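PDB 4OIF: beta-galactosidase from Geobacillus stearothermophilus, which probably hydrolyses terminal non-reducing beta-D-galactose residues of beta-D-galactosides, and is assembled as a homotrimer. Local coordinates for residues Ile281-Tyr286 and Gly304-Leu309; Glu294-Leu299 and Phe646-Gln651; Lys337-His342 and Asp384-Gln389; Ser345-Ile350 and Tyr677-Val682. All coordinates share one frame; numbering follows the deposited sequence.

Contact 1. Residues Ile281-Tyr286 and Gly304-Leu309; sequences ISWDAY and GFINDL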
# COMPACT_ATOMS: atom_id res chain seq x y z
N ILE A 281 8.42 29.90 21.71
CA ILE A 281 8.08 28.90 20.71
C ILE A 281 9.18 28.83 19.67
O ILE A 281 9.71 29.86 19.23
CB ILE A 281 6.75 29.21 19.99
CG1 ILE A 281 5.61 29.34 21.00
CG2 ILE A 281 6.45 28.14 18.95
CD1 ILE A 281 5.50 28.16 21.97
N SER A 282 9.54 27.62 19.28
CA SER A 282 10.55 27.44 18.25
C SER A 282 10.15 26.29 17.38
O SER A 282 9.47 25.39 17.86
CB SER A 282 11.94 27.20 18.87
OG SER A 282 12.06 25.87 19.32
N TRP A 283 10.56 26.30 16.11
CA TRP A 283 10.18 25.16 15.26
C TRP A 283 11.10 24.85 14.08
O TRP A 283 12.03 25.60 13.78
CB TRP A 283 8.74 25.35 14.76
CG TRP A 283 8.52 26.30 13.60
CD1 TRP A 283 8.60 27.67 13.62
CD2 TRP A 283 8.12 25.94 12.27
NE1 TRP A 283 8.29 28.17 12.37
CE2 TRP A 283 7.99 27.13 11.53
CE3 TRP A 283 7.85 24.72 11.64
CZ2 TRP A 283 7.62 27.14 10.19
CZ3 TRP A 283 7.49 24.74 10.30
CH2 TRP A 283 7.38 25.94 9.60
N ASP A 284 10.83 23.72 13.44
CA ASP A 284 11.71 23.15 12.43
C ASP A 284 11.05 23.11 11.07
O ASP A 284 10.10 22.36 10.86
CB ASP A 284 12.12 21.74 12.83
CG ASP A 284 12.62 21.67 14.24
OD1 ASP A 284 13.11 22.70 14.75
OD2 ASP A 284 12.52 20.58 14.84
N ALA A 285 11.57 23.91 10.14
CA ALA A 285 10.94 24.05 8.84
C ALA A 285 11.72 23.32 7.76
O ALA A 285 12.90 23.59 7.54
CB ALA A 285 10.80 25.52 8.48
N TYR A 286 11.06 22.39 7.07
CA TYR A 286 11.67 21.75 5.91
C TYR A 286 10.72 21.76 4.71
O TYR A 286 10.16 20.74 4.33
CB TYR A 286 12.12 20.33 6.27
CG TYR A 286 13.09 20.33 7.44
CD1 TYR A 286 14.43 20.64 7.25
CD2 TYR A 286 12.67 20.07 8.74
CE1 TYR A 286 15.34 20.67 8.31
CE2 TYR A 286 13.56 20.09 9.81
CZ TYR A 286 14.89 20.39 9.58
OH TYR A 286 15.79 20.41 10.62
N GLY A 304 4.35 30.56 5.38
CA GLY A 304 3.91 31.76 6.06
C GLY A 304 2.74 31.47 6.98
O GLY A 304 2.65 32.02 8.07
N PHE A 305 1.84 30.59 6.53
CA PHE A 305 0.72 30.17 7.36
C PHE A 305 1.24 29.54 8.65
O PHE A 305 0.83 29.94 9.76
CB PHE A 305 -0.18 29.20 6.61
CG PHE A 305 -1.35 28.70 7.42
CD1 PHE A 305 -2.54 29.41 7.45
CD2 PHE A 305 -1.27 27.49 8.13
CE1 PHE A 305 -3.64 28.94 8.18
CE2 PHE A 305 -2.35 27.02 8.86
CZ PHE A 305 -3.55 27.75 8.89
N ILE A 306 2.13 28.56 8.52
CA ILE A 306 2.64 27.94 9.75
C ILE A 306 3.38 28.95 10.65
O ILE A 306 3.24 28.93 11.88
CB ILE A 306 3.58 26.76 9.48
CG1 ILE A 306 2.79 25.63 8.85
CG2 ILE A 306 4.16 26.23 10.80
CD1 ILE A 306 1.83 24.96 9.82
N ASN A 307 4.16 29.84 10.04
CA ASN A 307 4.81 30.88 10.82
C ASN A 307 3.80 31.70 11.59
O ASN A 307 4.00 32.00 12.75
CB ASN A 307 5.64 31.79 9.93
CG ASN A 307 6.94 31.16 9.50
OD1 ASN A 307 7.40 30.17 10.08
ND2 ASN A 307 7.56 31.75 8.49
N ASP A 308 2.70 32.06 10.94
CA ASP A 308 1.72 32.90 11.60
C ASP A 308 1.12 32.13 12.76
O ASP A 308 0.89 32.68 13.86
CB ASP A 308 0.67 33.35 10.59
CG ASP A 308 1.22 34.34 9.59
OD1 ASP A 308 2.32 34.90 9.83
OD2 ASP A 308 0.58 34.57 8.55
N LEU A 309 0.90 30.84 12.55
CA LEU A 309 0.36 30.02 13.61
C LEU A 309 1.29 30.03 14.83
O LEU A 309 0.86 30.34 15.95
CB LEU A 309 0.11 28.59 13.10
CG LEU A 309 -0.31 27.57 14.16
CD1 LEU A 309 -1.62 27.95 14.85
CD2 LEU A 309 -0.42 26.19 13.54
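W283 on strand 282-284 and N307 on helix 296-312 are the residues whose backbones come nearest, their CA atoms 9.0 Å apart, a separation that leaves room for one layer of side chains. Strand and helix belong to a beta-alpha-beta unit, completed by strand 319-322, in the TIM-barrel domain expected of this glycosidase family. The strand lies between 252-259 and 319-322, and W283 turns its CB toward the helix; with CG set between the backbone N and carbonyl carbon (chi1 79°), the indole fills the layer between barrel wall and helix. A broad, flat side chain suits this place because it can be packed on both faces. Over one face stands I306, whose CG2 lies 3.6 Å from the centre of the six-membered ring of W283 and only 17° off its normal, a CH-pi contact; CG2 comes closest to the rim atom CH2, at 3.4 Å. A285, two residues along from W283, sets its CB over the opposite face. The beta-branch of I306 matters here: CG2 meets the ring while the CG1 arm leads away. M349 of helix 341-351 also packs against W283, A285 and N307, and W283, I306 and N307 are all buried. The indole side chain comes within about 8 Å of those of E158 and E322, the predicted proton donor and nucleophile. N307 approaches the edge, its amide plane turned 75° from the ring. Its OD1 accepts a weak, bent hydrogen bond from W283 NE1 at 3.2 Å, and lies nearer still, 3.0 Å, to the ring carbon CZ2 of W283.

Contact 2. Residues Glu294-Leu299 and Phe646-Gln651; sequences ESTADL and FTEEKQ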
# COMPACT_ATOMS: atom_id res chain seq x y z
N GLU A 294 3.83 22.28 -7.32
CA GLU A 294 3.27 23.59 -7.01
C GLU A 294 4.27 24.70 -7.27
O GLU A 294 5.46 24.46 -7.37
CB GLU A 294 2.82 23.64 -5.56
CG GLU A 294 3.96 23.36 -4.62
CD GLU A 294 3.54 23.34 -3.18
OE1 GLU A 294 2.36 23.64 -2.90
OE2 GLU A 294 4.41 23.02 -2.34
N SER A 295 3.77 25.93 -7.35
CA SER A 295 4.64 27.08 -7.49
C SER A 295 5.42 27.37 -6.21
O SER A 295 5.02 26.98 -5.11
CB SER A 295 3.82 28.31 -7.87
OG SER A 295 3.17 28.81 -6.72
N THR A 296 6.54 28.06 -6.35
CA THR A 296 7.33 28.49 -5.21
C THR A 296 6.48 29.39 -4.29
O THR A 296 6.58 29.31 -3.05
CB THR A 296 8.59 29.23 -5.69
OG1 THR A 296 9.40 28.33 -6.45
CG2 THR A 296 9.39 29.76 -4.52
N ALA A 297 5.61 30.19 -4.90
CA ALA A 297 4.69 31.07 -4.18
C ALA A 297 3.68 30.31 -3.30
O ALA A 297 3.41 30.72 -2.17
CB ALA A 297 3.96 31.99 -5.17
N ASP A 298 3.12 29.21 -3.81
CA ASP A 298 2.15 28.41 -3.03
C ASP A 298 2.79 27.79 -1.78
O ASP A 298 2.22 27.82 -0.66
CB ASP A 298 1.53 27.31 -3.89
CG ASP A 298 0.63 27.85 -4.99
OD1 ASP A 298 -0.16 28.80 -4.73
OD2 ASP A 298 0.71 27.32 -6.12
N LEU A 299 3.98 27.22 -1.98
CA LEU A 299 4.74 26.67 -0.87
C LEU A 299 5.07 27.76 0.15
O LEU A 299 4.89 27.56 1.36
CB LEU A 299 6.02 26.01 -1.38
CG LEU A 299 6.84 25.25 -0.34
CD1 LEU A 299 5.95 24.27 0.40
CD2 LEU A 299 7.99 24.51 -1.02
N PHE A 646 8.99 35.58 -4.48
CA PHE A 646 8.90 34.13 -4.49
C PHE A 646 8.56 33.58 -5.89
O PHE A 646 7.77 32.65 -6.03
CB PHE A 646 7.87 33.64 -3.46
CG PHE A 646 8.39 33.62 -2.04
CD1 PHE A 646 9.32 32.67 -1.63
CD2 PHE A 646 7.93 34.55 -1.10
CE1 PHE A 646 9.80 32.64 -0.31
CE2 PHE A 646 8.40 34.53 0.21
CZ PHE A 646 9.34 33.57 0.61
N THR A 647 9.16 34.18 -6.93
CA THR A 647 8.95 33.70 -8.30
C THR A 647 10.30 33.56 -8.98
O THR A 647 11.30 34.11 -8.51
CB THR A 647 8.08 34.64 -9.15
OG1 THR A 647 8.89 35.70 -9.65
CG2 THR A 647 6.93 35.23 -8.33
N GLU A 648 10.32 32.87 -10.12
CA GLU A 648 11.56 32.61 -10.82
C GLU A 648 11.83 33.63 -11.94
O GLU A 648 12.56 33.33 -12.89
CB GLU A 648 11.58 31.19 -11.39
CG GLU A 648 11.88 30.11 -10.36
CD GLU A 648 10.69 29.79 -9.47
OE1 GLU A 648 9.53 29.84 -9.96
OE2 GLU A 648 10.91 29.50 -8.27
N GLU A 649 11.26 34.82 -11.83
CA GLU A 649 11.48 35.85 -12.84
C GLU A 649 11.62 37.26 -12.27
O GLU A 649 11.36 37.52 -11.09
CB GLU A 649 10.35 35.81 -13.86
CG GLU A 649 8.99 35.97 -13.23
CD GLU A 649 7.87 35.64 -14.18
OE1 GLU A 649 7.62 36.45 -15.11
OE2 GLU A 649 7.24 34.57 -14.00
N LYS A 650 12.04 38.18 -13.13
CA LYS A 650 12.17 39.57 -12.76
C LYS A 650 10.80 40.12 -12.39
O LYS A 650 9.77 39.65 -12.89
CB LYS A 650 12.79 40.39 -13.88
CG LYS A 650 14.30 40.21 -14.00
CD LYS A 650 14.89 41.11 -15.09
CE LYS A 650 16.24 40.60 -15.55
NZ LYS A 650 17.15 40.42 -14.39
N GLN A 651 10.79 41.10 -11.51
CA GLN A 651 9.55 41.49 -10.89
C GLN A 651 9.52 42.98 -10.52
O GLN A 651 10.28 43.44 -9.68
CB GLN A 651 9.33 40.62 -9.67
CG GLN A 651 7.90 40.43 -9.34
CD GLN A 651 7.13 39.64 -10.38
OE1 GLN A 651 6.18 40.15 -10.96
NE2 GLN A 651 7.51 38.39 -10.58
O HOH W 1 7.22 28.87 -8.89
O HOH W 2 6.15 31.08 -7.60
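The phenyl ring of F646 meets T296 at its edge, where T296 CG2 lies near the ring plane, 4.1 Å from F646 CD1; L344 and Q348 of helix 341-351 and S629 of strand 628-634 also pack against F646. The second flat group is the carboxylate of E648. Its OE2 accepts from T296 OG1 at 2.6 Å, using the lone pair on the side of the other oxygen, and is held as well, and more strongly, by Y677 OH. Threonine suits the first turn of helix 296-312: with OG1 beside the backbone N (chi1 -63°), its hydroxyl faces the carboxylate while the methyl lies against the backbone carbonyl and ring edge of F646. One water accepts from T296 N at 2.8 Å and donates to E648 OE1 at 2.7 Å; another accepts from A297 N at 2.9 Å and donates to F646 O at 2.7 Å. A valine in place of T296 would probably cost E648 OE2 its bond from this helix, leaving it to Y677, and let the carboxylate shift more easily. The contact ties the loop between strands 638-645 and 651-655 of the C-terminal domain to the start of a barrel helix. An acidic side chain and a carbonyl oxygen facing the amino end of a helix should be favoured by the helix dipole; one direct bond and two water bridges share the link.

Contact 3. Residues Lys337-His342 and Asp384-Gln389; sequences KRPGMH and DSRVFQ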
# COMPACT_ATOMS: atom_id res chain seq x y z
N LYS A 337 18.06 23.65 -2.28
CA LYS A 337 17.71 25.02 -2.59
C LYS A 337 18.54 25.57 -3.74
O LYS A 337 19.77 25.40 -3.78
CB LYS A 337 17.89 25.90 -1.36
CG LYS A 337 16.87 25.67 -0.27
CD LYS A 337 17.27 26.40 1.01
CE LYS A 337 16.09 26.55 1.96
NZ LYS A 337 16.50 27.02 3.30
N ARG A 338 17.87 26.22 -4.69
CA ARG A 338 18.55 26.94 -5.77
C ARG A 338 19.22 28.17 -5.20
O ARG A 338 18.78 28.68 -4.18
CB ARG A 338 17.56 27.32 -6.87
CG ARG A 338 17.53 26.34 -8.01
CD ARG A 338 17.13 24.95 -7.52
NE ARG A 338 17.27 23.99 -8.60
CZ ARG A 338 17.97 22.86 -8.52
NH1 ARG A 338 18.59 22.53 -7.39
NH2 ARG A 338 18.03 22.06 -9.57
N PRO A 339 20.29 28.66 -5.86
CA PRO A 339 20.95 29.90 -5.44
C PRO A 339 19.92 30.99 -5.15
O PRO A 339 18.98 31.14 -5.93
CB PRO A 339 21.80 30.28 -6.66
CG PRO A 339 22.12 28.95 -7.30
CD PRO A 339 20.92 28.08 -7.07
N GLY A 340 20.07 31.69 -4.03
CA GLY A 340 19.15 32.75 -3.66
C GLY A 340 17.96 32.32 -2.81
O GLY A 340 17.41 33.11 -2.04
N MET A 341 17.57 31.05 -2.93
CA MET A 341 16.38 30.58 -2.26
C MET A 341 16.60 30.48 -0.75
O MET A 341 15.67 30.70 0.04
CB MET A 341 15.95 29.22 -2.82
CG MET A 341 14.84 28.54 -2.04
SD MET A 341 13.33 29.53 -1.92
CE MET A 341 12.90 29.63 -3.64
N HIS A 342 17.83 30.17 -0.34
CA HIS A 342 18.10 30.08 1.08
C HIS A 342 17.99 31.46 1.72
O HIS A 342 17.32 31.64 2.75
CB HIS A 342 19.47 29.49 1.36
CG HIS A 342 19.77 29.40 2.82
ND1 HIS A 342 18.93 28.76 3.71
CD2 HIS A 342 20.77 29.92 3.57
CE1 HIS A 342 19.42 28.86 4.93
NE2 HIS A 342 20.53 29.57 4.87
N ASP A 384 34.44 27.49 0.09
CA ASP A 384 34.22 27.65 -1.33
C ASP A 384 32.82 27.20 -1.79
O ASP A 384 32.39 27.50 -2.90
CB ASP A 384 35.31 26.84 -2.04
CG ASP A 384 35.44 27.20 -3.47
OD1 ASP A 384 34.90 28.24 -3.86
OD2 ASP A 384 36.10 26.42 -4.21
N SER A 385 32.12 26.47 -0.94
CA SER A 385 30.80 25.92 -1.24
C SER A 385 29.72 26.99 -1.43
O SER A 385 29.67 27.97 -0.69
CB SER A 385 30.38 24.97 -0.12
OG SER A 385 28.97 24.96 0.04
N ARG A 386 28.83 26.78 -2.41
CA ARG A 386 27.74 27.73 -2.63
C ARG A 386 26.82 27.79 -1.41
O ARG A 386 26.28 28.84 -1.08
CB ARG A 386 26.95 27.39 -3.90
CG ARG A 386 26.03 26.17 -3.84
CD ARG A 386 25.26 26.09 -5.16
NE ARG A 386 24.26 25.03 -5.26
CZ ARG A 386 22.97 25.18 -5.00
NH1 ARG A 386 22.50 26.35 -4.58
NH2 ARG A 386 22.13 24.15 -5.14
N VAL A 387 26.68 26.65 -0.74
CA VAL A 387 25.87 26.58 0.46
C VAL A 387 26.50 27.40 1.57
O VAL A 387 25.83 28.22 2.20
CB VAL A 387 25.65 25.12 0.92
CG1 VAL A 387 24.79 25.08 2.16
CG2 VAL A 387 24.96 24.33 -0.17
N PHE A 388 27.80 27.20 1.78
CA PHE A 388 28.53 27.95 2.81
C PHE A 388 28.44 29.44 2.54
O PHE A 388 28.17 30.24 3.46
CB PHE A 388 30.01 27.53 2.88
CG PHE A 388 30.74 28.11 4.07
CD1 PHE A 388 31.37 29.35 3.97
CD2 PHE A 388 30.80 27.43 5.27
CE1 PHE A 388 32.03 29.90 5.06
CE2 PHE A 388 31.46 27.96 6.37
CZ PHE A 388 32.08 29.20 6.27
N GLN A 389 28.63 29.83 1.29
CA GLN A 389 28.61 31.23 0.93
C GLN A 389 27.22 31.83 1.12
O GLN A 389 27.10 32.94 1.64
CB GLN A 389 29.10 31.43 -0.51
CG GLN A 389 30.62 31.21 -0.68
CD GLN A 389 31.45 32.00 0.34
OE1 GLN A 389 31.22 33.19 0.59
NE2 GLN A 389 32.44 31.32 0.94
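R386 spans the gap to the loop 337-340 by its full length. Its CB points toward that loop; chi1 (73°) keeps CG heading the same way, and chi2 and chi3, both near 180°, draw the chain out straight to NE, so only the guanidinium does the touching. There NH1 and NH2 grip one atom end-on: K337 O lies 3.0 Å from R386 NH1 and 3.0 Å from R386 NH2, close to the guanidinium plane. Both bonds bend (143°), as parallel N-H groups must to share one oxygen; arginine suits the place because it spans the distance and still offers two donors. P339 flanks the tip obliquely, its CD 3.4 Å from R386 NH1. The charge has a stronger mate in E531 of the second subunit, which bridges to NH2. Nearby R338 pairs with D533 and D573 of that subunit, and F574 of the second subunit packs on R338, P339 and R386, placing the contact at the trimer interface. Both segments lead into barrel-domain helices, capped by S385 OG at 386-399 and preceded by G340 at 341-351; H342 packs on V391 and V394 of helix 386-399, while F388 rests on helix 30-42.

Contact 4. Residues Ser345-Ile350 and Tyr677-Val682; sequences SSMQMI and YEVRVV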
# COMPACT_ATOMS: atom_id res chain seq x y z
N SER A 345 14.20 32.46 1.81
CA SER A 345 13.44 31.75 2.84
C SER A 345 13.81 32.22 4.26
O SER A 345 12.94 32.35 5.14
CB SER A 345 13.63 30.23 2.70
OG SER A 345 14.95 29.81 3.00
N SER A 346 15.09 32.51 4.49
CA SER A 346 15.49 33.01 5.80
C SER A 346 14.85 34.37 6.08
O SER A 346 14.33 34.63 7.20
CB SER A 346 17.01 33.10 5.88
OG SER A 346 17.59 31.87 5.52
N MET A 347 14.87 35.23 5.07
CA MET A 347 14.23 36.53 5.22
C MET A 347 12.74 36.38 5.48
O MET A 347 12.17 37.12 6.28
CB MET A 347 14.48 37.41 4.00
CG MET A 347 15.94 37.75 3.79
SD MET A 347 16.62 38.69 5.18
CE MET A 347 18.01 37.66 5.62
N GLN A 348 12.10 35.40 4.82
CA GLN A 348 10.68 35.17 5.04
C GLN A 348 10.43 34.77 6.48
O GLN A 348 9.44 35.18 7.10
CB GLN A 348 10.13 34.09 4.11
CG GLN A 348 8.63 33.93 4.27
CD GLN A 348 8.06 32.70 3.59
OE1 GLN A 348 8.75 31.70 3.39
NE2 GLN A 348 6.77 32.77 3.25
N MET A 349 11.34 33.96 7.01
CA MET A 349 11.23 33.54 8.40
C MET A 349 11.29 34.74 9.33
O MET A 349 10.46 34.86 10.24
CB MET A 349 12.33 32.54 8.74
CG MET A 349 12.01 31.14 8.25
SD MET A 349 10.60 30.44 9.13
CE MET A 349 10.30 28.97 8.15
N ILE A 350 12.25 35.64 9.11
CA ILE A 350 12.33 36.84 9.94
C ILE A 350 11.08 37.72 9.78
O ILE A 350 10.60 38.35 10.72
CB ILE A 350 13.60 37.67 9.63
CG1 ILE A 350 14.85 36.79 9.78
CG2 ILE A 350 13.70 38.93 10.51
CD1 ILE A 350 15.02 36.22 11.17
N TYR A 677 14.11 35.65 -6.80
CA TYR A 677 14.35 35.32 -5.39
C TYR A 677 14.92 36.48 -4.59
O TYR A 677 15.32 36.31 -3.43
CB TYR A 677 15.29 34.12 -5.27
CG TYR A 677 14.71 32.83 -5.80
CD1 TYR A 677 13.34 32.68 -6.00
CD2 TYR A 677 15.53 31.76 -6.11
CE1 TYR A 677 12.81 31.50 -6.49
CE2 TYR A 677 15.02 30.58 -6.60
CZ TYR A 677 13.66 30.45 -6.79
OH TYR A 677 13.17 29.26 -7.27
N GLU A 678 14.96 37.67 -5.18
CA GLU A 678 15.53 38.80 -4.48
C GLU A 678 14.62 39.27 -3.37
O GLU A 678 13.40 39.30 -3.53
CB GLU A 678 15.80 39.96 -5.43
CG GLU A 678 16.52 41.10 -4.74
CD GLU A 678 16.78 42.24 -5.66
OE1 GLU A 678 16.51 42.09 -6.87
OE2 GLU A 678 17.26 43.28 -5.17
N VAL A 679 15.22 39.62 -2.25
CA VAL A 679 14.49 40.21 -1.15
C VAL A 679 14.98 41.63 -0.97
O VAL A 679 16.15 41.93 -1.13
CB VAL A 679 14.66 39.43 0.17
CG1 VAL A 679 13.78 40.03 1.26
CG2 VAL A 679 14.33 37.95 -0.03
N ARG A 680 14.07 42.51 -0.63
CA ARG A 680 14.41 43.85 -0.26
C ARG A 680 13.98 44.03 1.19
O ARG A 680 12.84 43.76 1.52
CB ARG A 680 13.71 44.84 -1.17
CG ARG A 680 14.62 45.88 -1.70
CD ARG A 680 15.63 45.35 -2.70
NE ARG A 680 16.27 46.51 -3.33
CZ ARG A 680 17.27 47.17 -2.77
NH1 ARG A 680 17.77 46.75 -1.62
NH2 ARG A 680 17.78 48.23 -3.37
N VAL A 681 14.89 44.43 2.06
CA VAL A 681 14.51 44.70 3.43
C VAL A 681 14.58 46.19 3.67
O VAL A 681 15.63 46.82 3.49
CB VAL A 681 15.37 43.95 4.44
CG1 VAL A 681 14.88 44.23 5.84
CG2 VAL A 681 15.30 42.46 4.17
N VAL A 682 13.47 46.74 4.08
CA VAL A 682 13.26 48.17 3.99
C VAL A 682 12.77 48.73 5.32
O VAL A 682 12.13 48.04 6.10
CB VAL A 682 12.30 48.45 2.82
CG1 VAL A 682 11.03 49.16 3.26
CG2 VAL A 682 13.03 49.23 1.75
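M347 sits above V679 as a long, flexible side chain over a branched one, and this is where the packing is closest. The CB of M347 lies 3.9 Å from V679 CG1 and 4.1 Å from V679 CG2, so both methyls face the root of the methionine; its CG continues over the same pair, 4.0 Å from V679 CG1. With CG beside the backbone N (chi1 -64°), the chain bends at chi2 and chi3, SD running along the strand before CE leads away. There the contact thins to one touch, M347 SD against V681 CG2 at 4.1 Å, the two side chains crossing at about a right angle. V679 and V681 both point at the helix, and valine suits them because its branching at CB fits a strand and offers two methyls to a neighbour. R680 between them points away to the other side of the sheet, partly exposed, where it forms a salt bridge with D661 and lies at long range from E678. The contact itself is wholly apolar and buried. Cut back to alanine, V679 would lose both methyls, which is likely to leave CB and CG of M347 over a gap, without support. The strand lies in the antiparallel C-terminal sheet, between 638-645 and 658-661; M644 and F642 of strand 638-645 pack beside V679 and V681, and L344 of helix 341-351 also touches V679. That helix of the barrel domain is laid against one face of the sheet, and helix 296-312 runs alongside, its V303 touching Q348 and M349.

Overall arrangement
Contact 1 is the innermost, about 5 Å from the chain centre; contacts 2, 3 and 4 lie 20 to 26 Å out, on one side of it. Contacts 1 and 2 share helix 296-312, contacts 3 and 4 helix 341-351, and M349 joins contacts 1 and 4. Contacts 1 and 4 are buried, the first aromatic and aliphatic with one weak polar bond, the second wholly apolar, a thioether and valine methyls. Contacts 2 and 3 are partly buried and polar: one uses a carboxylate and waters between the same two domains that contact 4 joins, the other an arginine at the border with another subunit. Y677 links contacts 2, 3 and 4, meeting E648, M341 and T296.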